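Putative polyketide synthase (Brevibacillus brevis, PDB 6HP2) probably takes part in bacillaene biosynthesis as a trans-AT polyketide synthase, of which this chain is the O-methyltransferase domain bound to S-adenosyl-L-homocysteine. Local coordinates at residues A[313-316]-A[317-320]; A[79-82]-A[83-87]. One frame throughout, in Å; residues are numbered along the deposited sequence.

Contact 1 (A[313-316]-A[317-320]); sequences KRPY and PEAL
Y316 and L320 form the tight side of this turn, where strand 314-315 passes directly into helix 316-326. L320 CB lies over one face of the Y316 ring, and L320 CD2 reaches Y316 CE2 at 4.0 Å. A chi1 of 178° places the Y316 ring beside its own carbonyl carbon, where it packs on L320 and its OH is hydrogen-bonded to E82 of helix 70-88. The first helical bonds close in the same turn: L320 N to Y316 O is 2.7 Å and A319 N to P315 O is 3.2 Å. P315, at the N-cap position, also receives E318 N on its carbonyl O at 2.9 Å, a weak bond. P317 sits in the first turn, where its missing N-H costs no helical bond.

The solvent side is looser. R314 bends at chi3 (61°) and crosses E318 roughly at a right angle, with guanidinium and carboxylate planes 52° apart. R314 NH2 meets E318 OE2 on its anti side, out of the carboxylate plane, at 3.2 Å, whereas R314 NE to the same oxygen is 3.4 Å and weak. The R314 side chain is poorly ordered, and its stronger polar partner is E237 of strand 233-240, reached by NH1. The chemistry implies a helix start defined by backbone bonds and buried apolar contacts, with an ion pair that is shared with E237 and probably less firmly fixed.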
loop_
_atom_site.group_PDB
_atom_site.type_symbol
_atom_site.label_atom_id
_atom_site.label_comp_id
_atom_site.label_asym_id
_atom_site.label_seq_id
_atom_site.Cartn_x
_atom_site.Cartn_y
_atom_site.Cartn_z
ATOM N N LYS A 313 -2.308 17.970 -1.166
ATOM C CA LYS A 313 -2.691 16.629 -0.760
ATOM C C LYS A 313 -3.822 16.682 0.242
ATOM O O LYS A 313 -3.876 17.569 1.087
ATOM C CB LYS A 313 -1.452 15.966 -0.150
ATOM C CG LYS A 313 -0.308 15.841 -1.054
ATOM C CD LYS A 313 0.857 15.100 -0.371
ATOM C CE LYS A 313 1.651 16.139 0.512
ATOM N NZ LYS A 313 2.670 15.490 1.384
ATOM N N ARG A 314 -4.751 15.727 0.139
ATOM C CA ARG A 314 -5.903 15.752 1.028
ATOM C C ARG A 314 -5.489 15.154 2.350
ATOM O O ARG A 314 -4.907 14.079 2.356
ATOM C CB ARG A 314 -7.081 14.955 0.450
ATOM C CG ARG A 314 -7.524 15.464 -0.930
ATOM C CD ARG A 314 -8.783 14.776 -1.410
ATOM N NE ARG A 314 -9.903 15.012 -0.504
ATOM C CZ ARG A 314 -11.135 14.562 -0.713
ATOM N NH1 ARG A 314 -11.418 13.860 -1.803
ATOM N NH2 ARG A 314 -12.085 14.821 0.165
ATOM N N PRO A 315 -5.817 15.788 3.471
ATOM C CA PRO A 315 -5.602 15.127 4.780
ATOM C C PRO A 315 -6.448 13.873 4.938
ATOM O O PRO A 315 -7.647 13.839 4.618
ATOM C CB PRO A 315 -5.986 16.193 5.829
ATOM C CG PRO A 315 -5.956 17.537 5.044
ATOM C CD PRO A 315 -6.319 17.187 3.593
ATOM N N TYR A 316 -5.866 12.778 5.428
ATOM C CA TYR A 316 -6.612 11.522 5.609
ATOM C C TYR A 316 -7.894 11.655 6.449
ATOM O O TYR A 316 -8.895 11.008 6.147
ATOM C CB TYR A 316 -5.659 10.456 6.172
ATOM C CG TYR A 316 -6.267 9.111 6.471
ATOM C CD1 TYR A 316 -6.444 8.172 5.467
ATOM C CD2 TYR A 316 -6.616 8.758 7.767
ATOM C CE1 TYR A 316 -6.981 6.931 5.737
ATOM C CE2 TYR A 316 -7.153 7.517 8.048
ATOM C CZ TYR A 316 -7.331 6.609 7.028
ATOM O OH TYR A 316 -7.864 5.370 7.289
ATOM N N PRO A 317 -7.834 12.491 7.536
ATOM C CA PRO A 317 -9.097 12.613 8.272
ATOM C C PRO A 317 -10.216 13.163 7.423
ATOM O O PRO A 317 -11.375 12.775 7.630
ATOM C CB PRO A 317 -8.774 13.577 9.408
ATOM C CG PRO A 317 -7.229 13.399 9.593
ATOM C CD PRO A 317 -6.738 13.242 8.188
ATOM N N GLU A 318 -9.886 14.022 6.450
ATOM C CA GLU A 318 -10.919 14.601 5.588
ATOM C C GLU A 318 -11.451 13.549 4.640
ATOM O O GLU A 318 -12.668 13.445 4.452
ATOM C CB GLU A 318 -10.380 15.804 4.805
ATOM C CG GLU A 318 -11.362 16.393 3.796
ATOM C CD GLU A 318 -10.710 17.407 2.844
ATOM O OE1 GLU A 318 -9.833 18.187 3.292
ATOM O OE2 GLU A 318 -11.067 17.408 1.649
ATOM N N ALA A 319 -10.550 12.760 4.035
ATOM C CA ALA A 319 -10.958 11.655 3.171
ATOM C C ALA A 319 -11.725 10.575 3.934
ATOM O O ALA A 319 -12.691 9.991 3.405
ATOM C CB ALA A 319 -9.729 11.052 2.500
ATOM N N LEU A 320 -11.263 10.237 5.139
ATOM C CA LEU A 320 -11.964 9.263 5.968
ATOM C C LEU A 320 -13.368 9.746 6.299
ATOM O O LEU A 320 -14.342 8.994 6.188
ATOM C CB LEU A 320 -11.179 9.025 7.259
ATOM C CG LEU A 320 -11.759 8.144 8.332
ATOM C CD1 LEU A 320 -12.014 6.693 7.830
ATOM C CD2 LEU A 320 -10.803 8.154 9.560
#

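Contact 2 (A[79-82]-A[83-87]); sequences KQVE and MRQVL. With SAH (S-adenosyl-L-homocysteine), chain B.
The R84 side chain runs past the carbonyl O of Q80, one turn earlier in helix 70-88. R84 CG is 3.6 Å from Q80 O, and R84 NH1 lies 3.7 Å from the same oxygen, which approaches the guanidinium at its edge. The backbone bond R84 N to Q80 O, at 3.3 Å, is weak. With CG beside the backbone N (chi1 -76°) and the chain extended as far as NE, R84 carries its guanidinium to the carboxylate of S-adenosyl-L-homocysteine, a binding role observed for this residue. The detailed geometry between NH2 and the ligand oxygen OXT is doubtful, because the two are modelled too close together, so the ligand contact rests on the observed binding site.

In the next shell, R84 NE makes a salt bridge to D109 and NH1 a weak hydrogen bond to T46 OG1. Q80 NE2 is bonded to the carbonyl of T46, so Q80, and more weakly R84, probably help to position the segment that includes L45, whose N binds the ligand. Regular helical bonds set the spacing behind them: M83 N to K79 O is 3.0 Å, and Q85 N to V81 O is 2.9 Å. On the V81 side, Q85 CG packs at 3.2 Å against V81 O, and V81 CG1 is 3.8 Å from Q85 NE2, an amide whose hydrogen bond goes to the carbonyl of P332. Farther out, M83 and L87 rest on strands 194-203 and 284-293 of the main sheet.

The guanidinium thus faces two acidic groups, D109 and the ligand carboxylate; their charges would probably stabilise the arginine cation, while the salt bridge from NE to D109 probably helps to fix the direction in which it is presented to the amino-acid end of the ligand.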
loop_
_atom_site.group_PDB
_atom_site.type_symbol
_atom_site.label_atom_id
_atom_site.label_comp_id
_atom_site.label_asym_id
_atom_site.label_seq_id
_atom_site.Cartn_x
_atom_site.Cartn_y
_atom_site.Cartn_z
ATOM N N LYS A 79 -7.498 -0.682 11.997
ATOM C CA LYS A 79 -6.962 0.496 11.351
ATOM C C LYS A 79 -6.343 0.158 10.021
ATOM O O LYS A 79 -6.392 0.970 9.091
ATOM C CB LYS A 79 -5.952 1.183 12.286
ATOM C CG LYS A 79 -6.617 1.581 13.651
ATOM C CD LYS A 79 -7.734 2.602 13.347
ATOM C CE LYS A 79 -8.223 3.294 14.623
ATOM N NZ LYS A 79 -9.281 2.529 15.322
ATOM N N GLN A 80 -5.752 -1.013 9.902
ATOM C CA GLN A 80 -5.275 -1.481 8.594
ATOM C C GLN A 80 -6.422 -1.635 7.618
ATOM O O GLN A 80 -6.297 -1.284 6.438
ATOM C CB GLN A 80 -4.541 -2.815 8.764
ATOM C CG GLN A 80 -3.215 -2.608 9.500
ATOM C CD GLN A 80 -2.508 -3.867 9.752
ATOM O OE1 GLN A 80 -3.107 -4.817 10.251
ATOM N NE2 GLN A 80 -1.230 -3.914 9.397
ATOM N N VAL A 81 -7.546 -2.169 8.093
ATOM C CA VAL A 81 -8.716 -2.255 7.247
ATOM C C VAL A 81 -9.226 -0.849 6.906
ATOM O O VAL A 81 -9.635 -0.581 5.782
ATOM C CB VAL A 81 -9.791 -3.091 7.946
ATOM C CG1 VAL A 81 -11.107 -2.942 7.209
ATOM C CG2 VAL A 81 -9.336 -4.614 8.034
ATOM N N GLU A 82 -9.310 0.022 7.895
ATOM C CA GLU A 82 -9.873 1.350 7.657
ATOM C C GLU A 82 -9.100 2.061 6.551
ATOM O O GLU A 82 -9.682 2.664 5.648
ATOM C CB GLU A 82 -9.816 2.158 8.946
ATOM C CG GLU A 82 -10.263 3.652 8.758
ATOM C CD GLU A 82 -9.823 4.504 9.944
ATOM O OE1 GLU A 82 -10.593 4.518 10.919
ATOM O OE2 GLU A 82 -8.699 5.113 9.907
ATOM N N MET A 83 -7.774 2.026 6.631
ATOM C CA MET A 83 -6.950 2.693 5.624
ATOM C C MET A 83 -7.200 2.147 4.229
ATOM O O MET A 83 -7.291 2.896 3.256
ATOM C CB MET A 83 -5.482 2.546 5.962
ATOM C CG MET A 83 -4.567 3.237 4.953
ATOM S SD MET A 83 -2.820 3.306 5.527
ATOM C CE MET A 83 -2.342 1.607 5.620
ATOM N N ARG A 84 -7.258 0.838 4.097
ATOM C CA ARG A 84 -7.592 0.233 2.803
ATOM C C ARG A 84 -8.986 0.628 2.337
ATOM O O ARG A 84 -9.205 0.819 1.139
ATOM C CB ARG A 84 -7.453 -1.284 2.923
ATOM C CG ARG A 84 -6.007 -1.726 2.925
ATOM C CD ARG A 84 -5.907 -3.232 3.266
ATOM N NE ARG A 84 -4.604 -3.771 2.876
ATOM C CZ ARG A 84 -3.478 -3.569 3.563
ATOM N NH1 ARG A 84 -3.471 -2.792 4.668
ATOM N NH2 ARG A 84 -2.372 -4.118 3.122
ATOM N N GLN A 85 -9.940 0.777 3.264
ATOM C CA GLN A 85 -11.263 1.219 2.855
ATOM C C GLN A 85 -11.198 2.604 2.229
ATOM O O GLN A 85 -11.884 2.886 1.234
ATOM C CB GLN A 85 -12.256 1.251 4.029
ATOM C CG GLN A 85 -12.601 -0.159 4.582
ATOM C CD GLN A 85 -13.456 -0.088 5.805
ATOM O OE1 GLN A 85 -13.395 0.893 6.539
ATOM N NE2 GLN A 85 -14.266 -1.117 6.046
ATOM N N VAL A 86 -10.400 3.494 2.811
ATOM C CA VAL A 86 -10.246 4.830 2.222
ATOM C C VAL A 86 -9.595 4.702 0.858
ATOM O O VAL A 86 -9.960 5.385 -0.075
ATOM C CB VAL A 86 -9.459 5.774 3.147
ATOM C CG1 VAL A 86 -9.232 7.193 2.478
ATOM C CG2 VAL A 86 -10.274 5.996 4.476
ATOM N N LEU A 87 -8.643 3.799 0.709
ATOM C CA LEU A 87 -7.974 3.685 -0.587
ATOM C C LEU A 87 -8.947 3.225 -1.664
ATOM O O LEU A 87 -8.894 3.703 -2.810
ATOM C CB LEU A 87 -6.804 2.668 -0.489
ATOM C CG LEU A 87 -5.988 2.403 -1.763
ATOM C CD1 LEU A 87 -5.171 3.628 -2.102
ATOM C CD2 LEU A 87 -5.074 1.174 -1.513
HETATM N N SAH B . 0.754 -5.327 -0.096
HETATM C CA SAH B . 0.944 -6.293 0.982
HETATM C CB SAH B . 2.418 -6.520 1.294
HETATM C CG SAH B . 3.261 -5.267 1.454
HETATM S SD SAH B . 4.936 -5.679 2.026
HETATM C C SAH B . 0.195 -5.789 2.190
HETATM O O SAH B . 0.176 -6.446 3.231
HETATM O OXT SAH B . -0.410 -4.724 2.120
HETATM C "C5'" SAH B . 5.792 -5.446 0.451
HETATM C "C4'" SAH B . 5.441 -6.529 -0.567
HETATM O "O4'" SAH B . 6.047 -6.178 -1.831
HETATM C "C3'" SAH B . 6.096 -7.901 -0.199
HETATM O "O3'" SAH B . 5.077 -8.876 -0.473
HETATM C "C2'" SAH B . 7.283 -8.073 -1.144
HETATM O "O2'" SAH B . 7.597 -9.393 -1.473
HETATM C "C1'" SAH B . 6.767 -7.280 -2.366
HETATM N N9 SAH B . 7.784 -6.818 -3.308
HETATM C C8 SAH B . 8.864 -6.018 -3.066
HETATM N N7 SAH B . 9.531 -5.912 -4.219
HETATM C C5 SAH B . 8.858 -6.577 -5.188
HETATM C C6 SAH B . 9.082 -6.802 -6.541
HETATM N N6 SAH B . 10.100 -6.282 -7.226
HETATM N N1 SAH B . 8.172 -7.529 -7.249
HETATM C C2 SAH B . 7.094 -8.128 -6.623
HETATM N N3 SAH B . 6.902 -7.926 -5.281
HETATM C C4 SAH B . 7.788 -7.207 -4.580
#

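Both contacts are local, but they sit at different depths. Contact 2 is buried within one continuous helix, 70-88, beside the ligand, whereas contact 1 is partly buried and lies where the edge strand 314-315 of the main sheet gives way to helix 316-326. The two helices meet directly: L320 CD1 is 3.6 Å from E82 CG, and Y316 CE1 is 3.6 Å from V86 CG2. Both arginines have more than one acidic partner: protein carboxylates E318 and E237 for R314, D109 and the ligand carboxylate for R84. With the Y316 side chain about 14 Å from the ligand, contact 1 does not reach it, though Y316 packs on the helix that carries R84.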